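Local coordinates for 30S ribosomal protein S6 (Thermotoga maritima, PDB 1VMB) that probably binds 16S ribosomal RNA together with bS18 as a structural component of the small ribosomal subunit, at residues Y21-I26 against W106-R111. Numbering follows the deposited sequence.
Sequences YESMFI and WQTFRR
Glu22 and Phe109, then Met24 and Gln107, form the hydrogen-bonded pairs that join segments 21-26 and 106-110 in antiparallel register. Each pair closes a two-bond ring, with Glu22 N to Phe109 O and Phe109 N to Glu22 O both 2.8 Å. Tyr21-Arg110, Ser23-Thr108 and Phe25-Trp106 are the non-hydrogen-bonded pairs between and beyond them, where CA-H groups point at carbonyl oxygens of adjoining pairs.

The helix-covered face is the tighter one. Ser23 OG, anti to its nitrogen (chi1 -168°), meets Thr108 OG1 at 2.8 Å and also bonds Tyr97, so this buried hydroxyl has two partners. Beside it the CB atoms of Phe25 and Trp106 touch at 4.0 Å before their rings diverge. Arg110 CG lies over one face of the Tyr21 ring, and Arg110 CB touches Tyr21 CE2 at 3.6 Å, while the guanidinium reaches on to Glu115.

The face of Glu22, Met24, Gln107 and Phe109 is mixed and more open to solvent, with Phe109 exposed. Arg111, folded back at chi2 and chi3 (-69° and -58°), brings NH1 to 2.7 Å from Glu22 OE1 in a salt bridge that meets the oxygen on its anti side. Glu22 OE2 approaches Phe109 CD2 and accepts from a water that accepts from Gln107 NE2. Both links belong to one of two modelled conformers of Glu22. Met24 and Gln107 lie side by side. An alanine in place of Arg111 would probably leave the Glu22 carboxylate without its cationic mate and freer to turn.

Strand 103-110 is an outermost strand of the four-stranded antiparallel sheet of the ferredoxin-like fold of S6, and 19-27 separates it from 73-85. Helix 91-98 packs on Ser23, Trp106 and Thr108, helix 33-51 on Phe25, and Arg111 occupies the N-cap position of helix 112-122.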
loop_
_atom_site.group_PDB
_atom_site.type_symbol
_atom_site.label_atom_id
_atom_site.label_comp_id
_atom_site.label_asym_id
_atom_site.label_seq_id
_atom_site.Cartn_x
_atom_site.Cartn_y
_atom_site.Cartn_z
ATOM N N TYR A 21 -5.544 -4.380 7.159
ATOM C CA TYR A 21 -5.667 -3.584 5.933
ATOM C C TYR A 21 -4.766 -4.017 4.830
ATOM O O TYR A 21 -3.743 -4.640 5.082
ATOM C CB TYR A 21 -5.295 -2.141 6.280
ATOM C CG TYR A 21 -6.273 -1.539 7.248
ATOM C CD1 TYR A 21 -6.083 -1.675 8.639
ATOM C CD2 TYR A 21 -7.381 -0.856 6.812
ATOM C CE1 TYR A 21 -6.983 -1.139 9.549
ATOM C CE2 TYR A 21 -8.281 -0.335 7.711
ATOM C CZ TYR A 21 -8.092 -0.473 9.078
ATOM O OH TYR A 21 -9.030 0.055 9.976
ATOM N N GLU A 22 -5.209 -3.768 3.591
ATOM C CA GLU A 22 -4.313 -3.792 2.424
ATOM C C GLU A 22 -4.222 -2.404 1.865
ATOM O O GLU A 22 -5.201 -1.665 1.826
ATOM C CB GLU A 22 -4.738 -4.811 1.374
ATOM C CG GLU A 22 -6.005 -4.434 0.676
ATOM C CD GLU A 22 -6.358 -5.323 -0.480
ATOM O OE1 GLU A 22 -6.092 -6.559 -0.471
ATOM O OE2 GLU A 22 -6.914 -4.747 -1.425
ATOM N N SER A 23 -3.025 -2.061 1.395
ATOM C CA SER A 23 -2.849 -0.833 0.619
ATOM C C SER A 23 -2.018 -1.128 -0.578
ATOM O O SER A 23 -0.874 -1.596 -0.446
ATOM C CB SER A 23 -2.169 0.279 1.447
ATOM O OG SER A 23 -2.266 1.528 0.770
ATOM N N MET A 24 -2.597 -0.888 -1.761
ATOM C CA MET A 24 -1.925 -1.123 -3.041
ATOM C C MET A 24 -1.595 0.240 -3.567
ATOM O O MET A 24 -2.474 1.135 -3.594
ATOM C CB MET A 24 -2.822 -1.863 -4.046
ATOM C CG MET A 24 -2.123 -2.188 -5.378
ATOM S SD MET A 24 -3.231 -2.806 -6.654
ATOM C CE MET A 24 -3.505 -1.263 -7.491
ATOM N N PHE A 25 -0.354 0.424 -4.003
ATOM C CA PHE A 25 0.034 1.678 -4.624
ATOM C C PHE A 25 0.859 1.425 -5.896
ATOM O O PHE A 25 1.593 0.428 -5.946
ATOM C CB PHE A 25 0.770 2.587 -3.649
ATOM C CG PHE A 25 2.018 1.978 -3.032
ATOM C CD1 PHE A 25 1.963 1.110 -1.928
ATOM C CD2 PHE A 25 3.260 2.297 -3.517
ATOM C CE1 PHE A 25 3.090 0.598 -1.411
ATOM C CE2 PHE A 25 4.403 1.761 -2.989
ATOM C CZ PHE A 25 4.324 0.909 -1.921
ATOM N N ILE A 26 0.739 2.312 -6.900
ATOM C CA ILE A 26 1.381 2.112 -8.199
ATOM C C ILE A 26 2.287 3.318 -8.460
ATOM O O ILE A 26 1.833 4.436 -8.419
ATOM C CB ILE A 26 0.298 2.008 -9.317
ATOM C CG1 ILE A 26 -0.680 0.880 -8.983
ATOM C CG2 ILE A 26 0.897 1.828 -10.673
ATOM C CD1 ILE A 26 -1.847 0.747 -9.906
ATOM N N TRP A 106 -3.493 4.763 -5.831
ATOM C CA TRP A 106 -3.414 3.902 -4.645
ATOM C C TRP A 106 -4.830 3.539 -4.222
ATOM O O TRP A 106 -5.821 4.181 -4.613
ATOM C CB TRP A 106 -2.733 4.591 -3.450
ATOM C CG TRP A 106 -3.492 5.709 -2.847
ATOM C CD1 TRP A 106 -4.374 5.663 -1.783
ATOM C CD2 TRP A 106 -3.488 7.073 -3.288
ATOM N NE1 TRP A 106 -4.879 6.923 -1.549
ATOM C CE2 TRP A 106 -4.283 7.813 -2.407
ATOM C CE3 TRP A 106 -2.737 7.772 -4.256
ATOM C CZ2 TRP A 106 -4.453 9.191 -2.552
ATOM C CZ3 TRP A 106 -2.933 9.103 -4.404
ATOM C CH2 TRP A 106 -3.757 9.806 -3.547
ATOM N N GLN A 107 -4.900 2.547 -3.375
ATOM C CA GLN A 107 -6.179 2.192 -2.779
ATOM C C GLN A 107 -5.914 1.460 -1.482
ATOM O O GLN A 107 -5.056 0.590 -1.421
ATOM C CB GLN A 107 -6.956 1.354 -3.767
ATOM C CG GLN A 107 -6.142 0.248 -4.305
ATOM C CD GLN A 107 -6.691 -0.320 -5.548
ATOM O OE1 GLN A 107 -6.992 0.435 -6.458
ATOM N NE2 GLN A 107 -6.759 -1.662 -5.628
ATOM N N THR A 108 -6.717 1.754 -0.462
ATOM C CA THR A 108 -6.533 1.154 0.806
ATOM C C THR A 108 -7.841 0.606 1.342
ATOM O O THR A 108 -8.850 1.331 1.402
ATOM C CB THR A 108 -5.987 2.205 1.767
ATOM O OG1 THR A 108 -4.702 2.700 1.284
ATOM C CG2 THR A 108 -5.755 1.571 3.142
ATOM N N PHE A 109 -7.823 -0.652 1.739
ATOM C CA PHE A 109 -9.038 -1.354 2.144
ATOM C C PHE A 109 -8.861 -2.125 3.422
ATOM O O PHE A 109 -7.881 -2.895 3.575
ATOM C CB PHE A 109 -9.507 -2.376 1.085
ATOM C CG PHE A 109 -9.744 -1.797 -0.295
ATOM C CD1 PHE A 109 -10.937 -1.130 -0.575
ATOM C CD2 PHE A 109 -8.852 -1.997 -1.316
ATOM C CE1 PHE A 109 -11.179 -0.631 -1.876
ATOM C CE2 PHE A 109 -9.098 -1.507 -2.613
ATOM C CZ PHE A 109 -10.238 -0.793 -2.846
ATOM N N ARG A 110 -9.876 -2.046 4.261
ATOM C CA ARG A 110 -9.946 -2.969 5.397
ATOM C C ARG A 110 -10.348 -4.378 4.943
ATOM O O ARG A 110 -11.325 -4.572 4.200
ATOM C CB ARG A 110 -10.887 -2.492 6.473
ATOM C CG ARG A 110 -10.804 -3.335 7.738
ATOM C CD ARG A 110 -11.505 -2.656 8.877
ATOM N NE ARG A 110 -11.807 -3.574 9.961
ATOM C CZ ARG A 110 -12.692 -3.313 10.895
ATOM N NH1 ARG A 110 -13.377 -2.178 10.895
ATOM N NH2 ARG A 110 -12.960 -4.225 11.834
ATOM N N ARG A 111 -9.544 -5.345 5.351
ATOM C CA ARG A 111 -9.738 -6.720 4.932
ATOM C C ARG A 111 -10.549 -7.487 5.966
ATOM O O ARG A 111 -10.028 -8.325 6.716
ATOM C CB ARG A 111 -8.396 -7.386 4.675
ATOM C CG ARG A 111 -7.684 -6.838 3.396
ATOM C CD ARG A 111 -8.391 -7.238 2.084
ATOM N NE ARG A 111 -8.486 -8.687 1.950
ATOM C CZ ARG A 111 -7.610 -9.481 1.315
ATOM N NH1 ARG A 111 -6.591 -8.992 0.611
ATOM N NH2 ARG A 111 -7.814 -10.786 1.306
HETATM O O HOH W 1 -6.246 -3.828 -3.876
#